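Side-chain contact in RILP-like protein 2 (Mus musculus, PDB 4KP3), which promotes the formation and upkeep of dendritic spines, influences cell shape, and takes part in protein transport, including transport away from primary cilia: residues G23-S28 and Y38-V43. Numbering follows the deposited sequence.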
loop_
_atom_site.group_PDB
_atom_site.type_symbol
_atom_site.label_atom_id
_atom_site.label_comp_id
_atom_site.label_asym_id
_atom_site.label_seq_id
_atom_site.Cartn_x
_atom_site.Cartn_y
_atom_site.Cartn_z
ATOM N N GLY E 23 -14.327 6.200 -7.142
ATOM C CA GLY E 23 -15.057 7.165 -6.345
ATOM C C GLY E 23 -14.520 7.284 -4.933
ATOM O O GLY E 23 -14.578 8.359 -4.334
ATOM N N ALA E 24 -14.000 6.186 -4.393
ATOM C CA ALA E 24 -13.419 6.223 -3.054
ATOM C C ALA E 24 -12.120 7.040 -3.040
ATOM O O ALA E 24 -11.997 8.009 -2.297
ATOM C CB ALA E 24 -13.181 4.816 -2.532
ATOM N N LEU E 25 -11.165 6.650 -3.880
ATOM C CA LEU E 25 -9.875 7.331 -3.954
ATOM C C LEU E 25 -10.006 8.815 -4.300
ATOM O O LEU E 25 -9.167 9.623 -3.907
ATOM C CB LEU E 25 -8.967 6.650 -4.982
ATOM C CG LEU E 25 -8.517 5.209 -4.726
ATOM C CD1 LEU E 25 -7.659 4.724 -5.879
ATOM C CD2 LEU E 25 -7.755 5.099 -3.422
ATOM N N ALA E 26 -11.057 9.165 -5.035
ATOM C CA ALA E 26 -11.249 10.538 -5.497
ATOM C C ALA E 26 -11.930 11.405 -4.448
ATOM O O ALA E 26 -11.989 12.628 -4.581
ATOM C CB ALA E 26 -12.050 10.556 -6.788
ATOM N N LYS E 27 -12.451 10.766 -3.409
ATOM C CA LYS E 27 -13.186 11.482 -2.378
ATOM C C LYS E 27 -12.263 12.327 -1.519
ATOM O O LYS E 27 -11.061 12.067 -1.430
ATOM C CB LYS E 27 -13.968 10.505 -1.504
ATOM C CG LYS E 27 -15.466 10.534 -1.737
ATOM C CD LYS E 27 -16.163 9.473 -0.911
ATOM C CE LYS E 27 -17.614 9.829 -0.650
ATOM N NZ LYS E 27 -18.272 8.830 0.238
ATOM N N SER E 28 -12.828 13.357 -0.904
ATOM C CA SER E 28 -12.106 14.120 0.098
ATOM C C SER E 28 -12.013 13.239 1.340
ATOM O O SER E 28 -12.995 12.596 1.709
ATOM C CB SER E 28 -12.852 15.413 0.415
ATOM O OG SER E 28 -11.984 16.361 1.009
ATOM N N TYR E 38 -13.244 0.013 2.957
ATOM C CA TYR E 38 -13.405 -1.389 2.570
ATOM C C TYR E 38 -13.258 -1.589 1.060
ATOM O O TYR E 38 -12.657 -2.565 0.610
ATOM C CB TYR E 38 -14.761 -1.919 3.037
ATOM C CG TYR E 38 -14.986 -1.800 4.527
ATOM C CD1 TYR E 38 -13.914 -1.778 5.409
ATOM C CD2 TYR E 38 -16.268 -1.699 5.050
ATOM C CE1 TYR E 38 -14.109 -1.665 6.766
ATOM C CE2 TYR E 38 -16.475 -1.584 6.411
ATOM C CZ TYR E 38 -15.391 -1.569 7.265
ATOM O OH TYR E 38 -15.586 -1.456 8.622
ATOM N N ASP E 39 -13.810 -0.659 0.286
ATOM C CA ASP E 39 -13.704 -0.713 -1.169
ATOM C C ASP E 39 -12.252 -0.595 -1.625
ATOM O O ASP E 39 -11.781 -1.408 -2.418
ATOM C CB ASP E 39 -14.552 0.384 -1.823
ATOM C CG ASP E 39 -16.042 0.106 -1.730
ATOM O OD1 ASP E 39 -16.421 -1.046 -1.431
ATOM O OD2 ASP E 39 -16.835 1.041 -1.966
ATOM N N ILE E 40 -11.554 0.416 -1.110
ATOM C CA ILE E 40 -10.139 0.629 -1.403
ATOM C C ILE E 40 -9.327 -0.612 -1.048
ATOM O O ILE E 40 -8.423 -1.011 -1.786
ATOM C CB ILE E 40 -9.582 1.838 -0.616
ATOM C CG1 ILE E 40 -10.270 3.131 -1.056
ATOM C CG2 ILE E 40 -8.072 1.967 -0.798
ATOM C CD1 ILE E 40 -9.896 4.344 -0.211
ATOM N N SER E 41 -9.663 -1.221 0.083
ATOM C CA SER E 41 -8.963 -2.409 0.559
ATOM C C SER E 41 -9.044 -3.563 -0.433
ATOM O O SER E 41 -8.060 -4.273 -0.651
ATOM C CB SER E 41 -9.534 -2.855 1.904
ATOM O OG SER E 41 -9.487 -1.807 2.853
ATOM N N TYR E 42 -10.219 -3.755 -1.028
ATOM C CA TYR E 42 -10.390 -4.851 -1.970
ATOM C C TYR E 42 -9.519 -4.685 -3.209
ATOM O O TYR E 42 -8.833 -5.623 -3.616
ATOM C CB TYR E 42 -11.855 -5.034 -2.381
ATOM C CG TYR E 42 -12.010 -6.056 -3.481
ATOM C CD1 TYR E 42 -11.668 -7.387 -3.271
ATOM C CD2 TYR E 42 -12.481 -5.692 -4.734
ATOM C CE1 TYR E 42 -11.793 -8.327 -4.277
ATOM C CE2 TYR E 42 -12.617 -6.627 -5.748
ATOM C CZ TYR E 42 -12.272 -7.943 -5.514
ATOM O OH TYR E 42 -12.403 -8.875 -6.518
ATOM N N VAL E 43 -9.536 -3.499 -3.806
ATOM C CA VAL E 43 -8.788 -3.311 -5.045
ATOM C C VAL E 43 -7.275 -3.261 -4.815
ATOM O O VAL E 43 -6.504 -3.704 -5.664
ATOM C CB VAL E 43 -9.299 -2.114 -5.885
ATOM C CG1 VAL E 43 -10.615 -1.598 -5.332
ATOM C CG2 VAL E 43 -8.262 -1.019 -5.958
#
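Ala24 O accepts a hydrogen bond from the backbone N of Lys27, at 3.0 Å, closing a turn over Ala24 to Lys27; the Ala24 methyl points toward Ile40 on helix 34-49. From there on the contact is wholly apolar. Ala24 CB lies 3.7 Å from Ile40 CG1, touching the middle of the isoleucine's longer branch, and Ile40 CD1 is only slightly farther from the same methyl. Leu25 adds a single methyl: its CD2 meets Ile40 CD1 at 3.9 Å and also rests near CG1 and, at 4.1 Å, CG2, so that one leucine methyl spans both branches of the isoleucine. In Ile40, CG1 stands anti to the carbonyl carbon (chi1 -64°) and CD1 continues in an extended chain (chi2 173°), an arrangement that carries the longer branch out from its helix to Ala24. The two larger side chains pass each other at a slant. With Ile40 cut back to an alanine, a gap would probably open beside Ala24 CB and take from Leu25 CD2 the partner it has on helix 34-49, weakening the hold of the N-terminal turn on that helix. Ile40 also packs on Met68 of helix 55-100 and on Met70 of the second subunit, so the one side chain touches the N-terminal helical turn, helix 55-100 of its own chain and the second subunit. Arg66 of that second subunit bonds through NE to Leu25 O and through NH2 to Lys27 O, while the Lys27 side chain forms a salt bridge with Asp36. The arrangement is that of a short N-terminal helical turn packed on helix 34-49, the first arm of the hairpin it forms with helix 55-100, where the second subunit of the dimeric RH1 domain also packs.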